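Local atomic coordinates of kojibiose phosphorylase (Gut metagenome, PDB entry 6W0P), a protein that belongs to the family 65 glycoside hydrolases and is a sugar phosphorylase with a central catalytic domain flanked by beta-rich domains. Residues A[694-704]-A[716-724]. Sequence-based numbering, arbitrary orientation.
Sequences PTSNKNWNYYQ and VKVDKDNVI
Val718 O takes the backbone N-H of Tyr703 at 3.1 Å and is also approached by Tyr702 CA at 3.1 Å, a bent CA-H...O contact. The return bond, Val718 N to Tyr703 O, is shorter and almost straight (2.9 Å, 178°). Together the two bonds define Tyr703 and Val718 as an antiparallel hydrogen-bonded pair, and Gln704 with Lys717 follows as a non-hydrogen-bonded one.

On one face of the sheet the Val718 side chain lies against the Tyr703 ring, CB standing over it but displaced toward the rim, 3.6 Å from CZ. The ring is held at its far end too, because Tyr703 OH donates to Thr695 O at 2.8 Å in the carbonyl plane. Pro694 closes over the same valine, CB meeting Val718 CG2, while its CG reaches Val723 on the next strand.

Across the sheet, the extended Lys717 chain starts with CG anti to the backbone N (chi1 -176°) and passes Gln704 OE1 before crossing Tyr702. There CE sits over the ring centre, and NZ makes a cation-pi contact 4.2 Å from the Tyr702 centroid, 13° off the normal.

Beyond the pair, Asp719 OD1 accepts from Asp721 N, closing an Asx turn, and from Asn722 N, which extends it to an Asx motif that shapes the bend into strand 722-726. Strand 303-305 borders the outer side of 702-709, as the Gln704 and Leu303 backbone bonds show. This geometry fits the antiparallel beta meander of the family 65 C-terminal domain, with Pro694 folded over the Val718 and Val723 face.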
ATOM      1  N   PRO A 694      39.633 -24.358  -8.784  1.00 33.16           N
ATOM      2  CA  PRO A 694      39.753 -24.169  -7.342  1.00 33.78           C
ATOM      3  C   PRO A 694      40.727 -23.048  -6.938  1.00 34.39           C
ATOM      4  O   PRO A 694      41.849 -23.003  -7.422  1.00 34.30           O
ATOM      5  CB  PRO A 694      40.187 -25.552  -6.836  1.00 33.74           C
ATOM      6  CG  PRO A 694      39.736 -26.499  -7.919  1.00 33.60           C
ATOM      7  CD  PRO A 694      39.978 -25.720  -9.198  1.00 34.06           C
ATOM      8  N   THR A 695      40.242 -22.150  -6.078  1.00 34.49           N
ATOM      9  CA  THR A 695      41.011 -21.024  -5.492  1.00 34.92           C
ATOM     10  C   THR A 695      40.965 -21.160  -3.967  1.00 35.45           C
ATOM     11  O   THR A 695      40.212 -22.006  -3.463  1.00 35.57           O
ATOM     12  CB  THR A 695      40.473 -19.684  -6.007  1.00 34.99           C
ATOM     13  OG1 THR A 695      39.056 -19.654  -5.815  1.00 34.47           O
ATOM     14  CG2 THR A 695      40.800 -19.448  -7.467  1.00 35.21           C
ATOM     15  N   SER A 696      41.746 -20.355  -3.263  1.00 36.41           N
ATOM     16  CA  SER A 696      42.047 -20.530  -1.821  1.00 37.77           C
ATOM     17  C   SER A 696      41.116 -19.639  -1.001  1.00 37.75           C
ATOM     18  O   SER A 696      40.861 -18.487  -1.421  1.00 37.50           O
ATOM     19  CB  SER A 696      43.496 -20.189  -1.530  1.00 38.30           C
ATOM     20  OG  SER A 696      44.378 -21.070  -2.208  1.00 39.47           O
ATOM     21  N   ASN A 697      40.656 -20.154   0.138  1.00 38.84           N
ATOM     22  CA  ASN A 697      40.153 -19.328   1.265  1.00 38.82           C
ATOM     23  C   ASN A 697      41.355 -19.059   2.175  1.00 39.77           C
ATOM     24  O   ASN A 697      41.925 -20.043   2.664  1.00 39.69           O
ATOM     25  CB  ASN A 697      39.012 -20.026   1.990  1.00 38.54           C
ATOM     26  CG  ASN A 697      38.407 -19.191   3.099  1.00 38.54           C
ATOM     27  OD1 ASN A 697      39.115 -18.447   3.760  1.00 38.98           O
ATOM     28  ND2 ASN A 697      37.105 -19.319   3.319  1.00 38.78           N
ATOM     29  N   LYS A 698      41.724 -17.795   2.376  1.00 41.31           N
ATOM     30  CA  LYS A 698      42.979 -17.380   3.076  1.00 44.36           C
ATOM     31  C   LYS A 698      43.020 -18.006   4.473  1.00 41.69           C
ATOM     32  O   LYS A 698      44.093 -18.369   4.906  1.00 42.03           O
ATOM     33  CB  LYS A 698      43.131 -15.843   3.111  1.00 47.49           C
ATOM     34  CG  LYS A 698      42.602 -15.119   4.346  1.00 50.68           C
ATOM     35  CD  LYS A 698      41.868 -13.815   4.052  1.00 53.41           C
ATOM     36  CE  LYS A 698      41.248 -13.184   5.289  1.00 55.85           C
ATOM     37  NZ  LYS A 698      40.123 -12.277   4.944  1.00 56.13           N
ATOM     38  N   ASN A 699      41.858 -18.194   5.091  1.00 40.70           N
ATOM     39  CA  ASN A 699      41.679 -18.716   6.471  1.00 39.82           C
ATOM     40  C   ASN A 699      41.785 -20.244   6.539  1.00 38.40           C
ATOM     41  O   ASN A 699      41.774 -20.765   7.671  1.00 39.53           O
ATOM     42  CB  ASN A 699      40.314 -18.292   7.020  1.00 39.77           C
ATOM     43  CG  ASN A 699      40.170 -16.785   7.055  1.00 40.29           C
ATOM     44  OD1 ASN A 699      41.061 -16.085   7.531  1.00 39.78           O
ATOM     45  ND2 ASN A 699      39.066 -16.279   6.536  1.00 40.17           N
ATOM     46  N   TRP A 700      41.802 -20.967   5.420  1.00 36.57           N
ATOM     47  CA  TRP A 700      41.765 -22.458   5.452  1.00 35.89           C
ATOM     48  C   TRP A 700      43.053 -23.043   4.852  1.00 36.38           C
ATOM     49  O   TRP A 700      43.396 -22.684   3.708  1.00 35.08           O
ATOM     50  CB  TRP A 700      40.548 -23.027   4.713  1.00 34.66           C
ATOM     51  CG  TRP A 700      39.201 -22.504   5.110  1.00 34.25           C
ATOM     52  CD1 TRP A 700      38.844 -21.959   6.304  1.00 33.89           C
ATOM     53  CD2 TRP A 700      38.003 -22.533   4.310  1.00 33.79           C
ATOM     54  NE1 TRP A 700      37.527 -21.600   6.280  1.00 33.72           N
ATOM     55  CE2 TRP A 700      36.979 -21.945   5.078  1.00 33.76           C
ATOM     56  CE3 TRP A 700      37.700 -22.984   3.025  1.00 33.24           C
ATOM     57  CZ2 TRP A 700      35.670 -21.809   4.611  1.00 33.74           C
ATOM     58  CZ3 TRP A 700      36.415 -22.835   2.556  1.00 34.05           C
ATOM     59  CH2 TRP A 700      35.412 -22.240   3.334  1.00 33.63           C
ATOM     60  N   ASN A 701      43.651 -24.009   5.549  1.00 37.13           N
ATOM     61  CA  ASN A 701      44.784 -24.843   5.055  1.00 37.57           C
ATOM     62  C   ASN A 701      44.295 -25.678   3.873  1.00 35.98           C
ATOM     63  O   ASN A 701      44.928 -25.646   2.842  1.00 36.34           O
ATOM     64  CB  ASN A 701      45.338 -25.757   6.150  1.00 39.47           C
ATOM     65  CG  ASN A 701      45.894 -24.960   7.309  1.00 41.10           C
ATOM     66  OD1 ASN A 701      46.489 -23.900   7.079  1.00 42.56           O
ATOM     67  ND2 ASN A 701      45.683 -25.442   8.534  1.00 41.94           N
ATOM     68  N   TYR A 702      43.155 -26.336   4.010  1.00 34.43           N
ATOM     69  CA  TYR A 702      42.490 -27.046   2.902  1.00 33.82           C
ATOM     70  C   TYR A 702      40.987 -27.019   3.131  1.00 33.31           C
ATOM     71  O   TYR A 702      40.537 -26.755   4.258  1.00 34.10           O
ATOM     72  CB  TYR A 702      43.077 -28.451   2.737  1.00 34.44           C
ATOM     73  CG  TYR A 702      42.750 -29.504   3.771  1.00 35.06           C
ATOM     74  CD1 TYR A 702      41.494 -30.104   3.818  1.00 35.13           C
ATOM     75  CD2 TYR A 702      43.724 -29.980   4.651  1.00 35.55           C
ATOM     76  CE1 TYR A 702      41.197 -31.092   4.748  1.00 35.48           C
ATOM     77  CE2 TYR A 702      43.451 -30.983   5.572  1.00 35.09           C
ATOM     78  CZ  TYR A 702      42.184 -31.538   5.615  1.00 36.20           C
ATOM     79  OH  TYR A 702      41.899 -32.540   6.494  1.00 38.96           O
ATOM     80  N   TYR A 703      40.230 -27.259   2.067  1.00 32.08           N
ATOM     81  CA  TYR A 703      38.799 -27.617   2.139  1.00 31.24           C
ATOM     82  C   TYR A 703      38.571 -28.795   1.199  1.00 31.07           C
ATOM     83  O   TYR A 703      39.363 -29.004   0.233  1.00 30.87           O
ATOM     84  CB  TYR A 703      37.898 -26.430   1.789  1.00 30.91           C
ATOM     85  CG  TYR A 703      38.118 -25.857   0.416  1.00 31.41           C
ATOM     86  CD1 TYR A 703      39.062 -24.876   0.185  1.00 31.62           C
ATOM     87  CD2 TYR A 703      37.360 -26.288  -0.660  1.00 31.83           C
ATOM     88  CE1 TYR A 703      39.270 -24.361  -1.088  1.00 32.05           C
ATOM     89  CE2 TYR A 703      37.534 -25.767  -1.932  1.00 31.43           C
ATOM     90  CZ  TYR A 703      38.496 -24.803  -2.148  1.00 31.53           C
ATOM     91  OH  TYR A 703      38.669 -24.302  -3.403  1.00 31.77           O
ATOM     92  N   GLN A 704      37.490 -29.525   1.454  1.00 30.09           N
ATOM     93  CA  GLN A 704      37.110 -30.699   0.640  1.00 29.62           C
ATOM     94  C   GLN A 704      35.594 -30.715   0.556  1.00 28.75           C
ATOM     95  O   GLN A 704      34.963 -30.568   1.623  1.00 28.17           O
ATOM     96  CB  GLN A 704      37.680 -31.979   1.253  1.00 30.14           C
ATOM     97  CG  GLN A 704      37.344 -33.260   0.495  1.00 30.18           C
ATOM     98  CD  GLN A 704      37.983 -34.447   1.174  1.00 30.70           C
ATOM     99  OE1 GLN A 704      39.180 -34.695   1.046  1.00 32.20           O
ATOM    100  NE2 GLN A 704      37.193 -35.183   1.924  1.00 30.27           N
ATOM    101  N   VAL A 716      36.651 -33.739  -4.014  1.00 29.28           N
ATOM    102  CA  VAL A 716      37.557 -32.662  -4.452  1.00 29.77           C
ATOM    103  C   VAL A 716      38.167 -32.078  -3.195  1.00 30.58           C
ATOM    104  O   VAL A 716      37.432 -31.450  -2.446  1.00 29.65           O
ATOM    105  CB  VAL A 716      36.828 -31.590  -5.278  1.00 29.59           C
ATOM    106  CG1 VAL A 716      37.796 -30.507  -5.710  1.00 29.30           C
ATOM    107  CG2 VAL A 716      36.093 -32.173  -6.477  1.00 29.70           C
ATOM    108  N   LYS A 717      39.475 -32.288  -3.013  1.00 32.18           N
ATOM    109  CA  LYS A 717      40.294 -31.694  -1.934  1.00 32.84           C
ATOM    110  C   LYS A 717      41.208 -30.625  -2.539  1.00 32.27           C
ATOM    111  O   LYS A 717      41.941 -30.951  -3.478  1.00 31.94           O
ATOM    112  CB  LYS A 717      41.113 -32.779  -1.222  1.00 34.28           C
ATOM    113  CG  LYS A 717      41.908 -32.277  -0.026  1.00 35.58           C
ATOM    114  CD  LYS A 717      42.614 -33.370   0.720  1.00 37.72           C
ATOM    115  CE  LYS A 717      43.571 -32.791   1.741  1.00 40.25           C
ATOM    116  NZ  LYS A 717      44.073 -33.815   2.688  1.00 41.89           N
ATOM    117  N   VAL A 718      41.187 -29.421  -1.973  1.00 32.01           N
ATOM    118  CA  VAL A 718      42.008 -28.257  -2.414  1.00 33.04           C
ATOM    119  C   VAL A 718      42.890 -27.802  -1.245  1.00 34.45           C
ATOM    120  O   VAL A 718      42.331 -27.427  -0.214  1.00 33.77           O
ATOM    121  CB  VAL A 718      41.105 -27.129  -2.925  1.00 32.14           C
ATOM    122  CG1 VAL A 718      41.913 -25.983  -3.519  1.00 32.64           C
ATOM    123  CG2 VAL A 718      40.092 -27.662  -3.920  1.00 31.79           C
ATOM    124  N   ASP A 719      44.215 -27.896  -1.390  1.00 37.23           N
ATOM    125  CA  ASP A 719      45.205 -27.316  -0.428  1.00 40.57           C
ATOM    126  C   ASP A 719      46.021 -26.251  -1.164  1.00 42.71           C
ATOM    127  O   ASP A 719      45.583 -25.833  -2.258  1.00 42.52           O
ATOM    128  CB  ASP A 719      46.057 -28.380   0.281  1.00 40.65           C
ATOM    129  CG  ASP A 719      47.022 -29.169  -0.592  1.00 41.50           C
ATOM    130  OD1 ASP A 719      47.454 -28.653  -1.627  1.00 42.98           O
ATOM    131  OD2 ASP A 719      47.326 -30.309  -0.229  1.00 43.02           O
ATOM    132  N   LYS A 720      47.135 -25.797  -0.582  1.00 46.79           N
ATOM    133  CA  LYS A 720      47.938 -24.682  -1.154  1.00 50.73           C
ATOM    134  C   LYS A 720      48.599 -25.146  -2.473  1.00 49.39           C
ATOM    135  O   LYS A 720      48.644 -24.333  -3.419  1.00 46.98           O
ATOM    136  CB  LYS A 720      48.939 -24.153  -0.114  1.00 55.38           C
ATOM    137  CG  LYS A 720      50.171 -25.024   0.132  1.00 60.92           C
ATOM    138  CD  LYS A 720      51.003 -24.687   1.384  1.00 64.14           C
ATOM    139  CE  LYS A 720      52.117 -23.690   1.120  1.00 66.32           C
ATOM    140  NZ  LYS A 720      52.877 -23.373   2.354  1.00 67.11           N
ATOM    141  N   ASP A 721      49.043 -26.410  -2.545  1.00 48.08           N
ATOM    142  CA  ASP A 721      49.939 -26.943  -3.611  1.00 48.50           C
ATOM    143  C   ASP A 721      49.170 -27.790  -4.630  1.00 46.03           C
ATOM    144  O   ASP A 721      49.633 -27.850  -5.755  1.00 47.11           O
ATOM    145  CB  ASP A 721      51.041 -27.823  -3.016  1.00 50.47           C
ATOM    146  CG  ASP A 721      51.827 -27.150  -1.900  1.00 53.36           C
ATOM    147  OD1 ASP A 721      52.090 -25.924  -2.026  1.00 55.32           O
ATOM    148  OD2 ASP A 721      52.152 -27.846  -0.905  1.00 53.63           O
ATOM    149  N   ASN A 722      48.056 -28.432  -4.248  1.00 44.06           N
ATOM    150  CA  ASN A 722      47.407 -29.485  -5.072  1.00 42.09           C
ATOM    151  C   ASN A 722      45.870 -29.399  -5.024  1.00 40.69           C
ATOM    152  O   ASN A 722      45.294 -28.947  -4.027  1.00 39.78           O
ATOM    153  CB  ASN A 722      47.891 -30.881  -4.666  1.00 42.14           C
ATOM    154  CG  ASN A 722      49.307 -31.151  -5.135  1.00 43.05           C
ATOM    155  OD1 ASN A 722      50.220 -31.226  -4.323  1.00 43.41           O
ATOM    156  ND2 ASN A 722      49.510 -31.252  -6.437  1.00 42.99           N
ATOM    157  N   VAL A 723      45.268 -29.795  -6.134  1.00 38.53           N
ATOM    158  CA  VAL A 723      43.869 -30.237  -6.263  1.00 37.87           C
ATOM    159  C   VAL A 723      43.922 -31.745  -6.443  1.00 36.91           C
ATOM    160  O   VAL A 723      44.569 -32.177  -7.371  1.00 37.95           O
ATOM    161  CB  VAL A 723      43.176 -29.542  -7.442  1.00 37.50           C
ATOM    162  CG1 VAL A 723      41.735 -29.985  -7.571  1.00 36.98           C
ATOM    163  CG2 VAL A 723      43.272 -28.037  -7.303  1.00 38.15           C
ATOM    164  N   ILE A 724      43.282 -32.488  -5.548  1.00 35.71           N
ATOM    165  CA  ILE A 724      43.148 -33.963  -5.615  1.00 35.49           C
ATOM    166  C   ILE A 724      41.654 -34.236  -5.790  1.00 34.14           C
ATOM    167  O   ILE A 724      40.845 -33.744  -4.956  1.00 33.79           O
ATOM    168  CB  ILE A 724      43.767 -34.614  -4.349  1.00 36.45           C
ATOM    169  CG1 ILE A 724      45.244 -34.240  -4.212  1.00 37.61           C
ATOM    170  CG2 ILE A 724      43.575 -36.129  -4.305  1.00 35.94           C
ATOM    171  CD1 ILE A 724      45.753 -34.313  -2.779  1.00 38.71           C
TER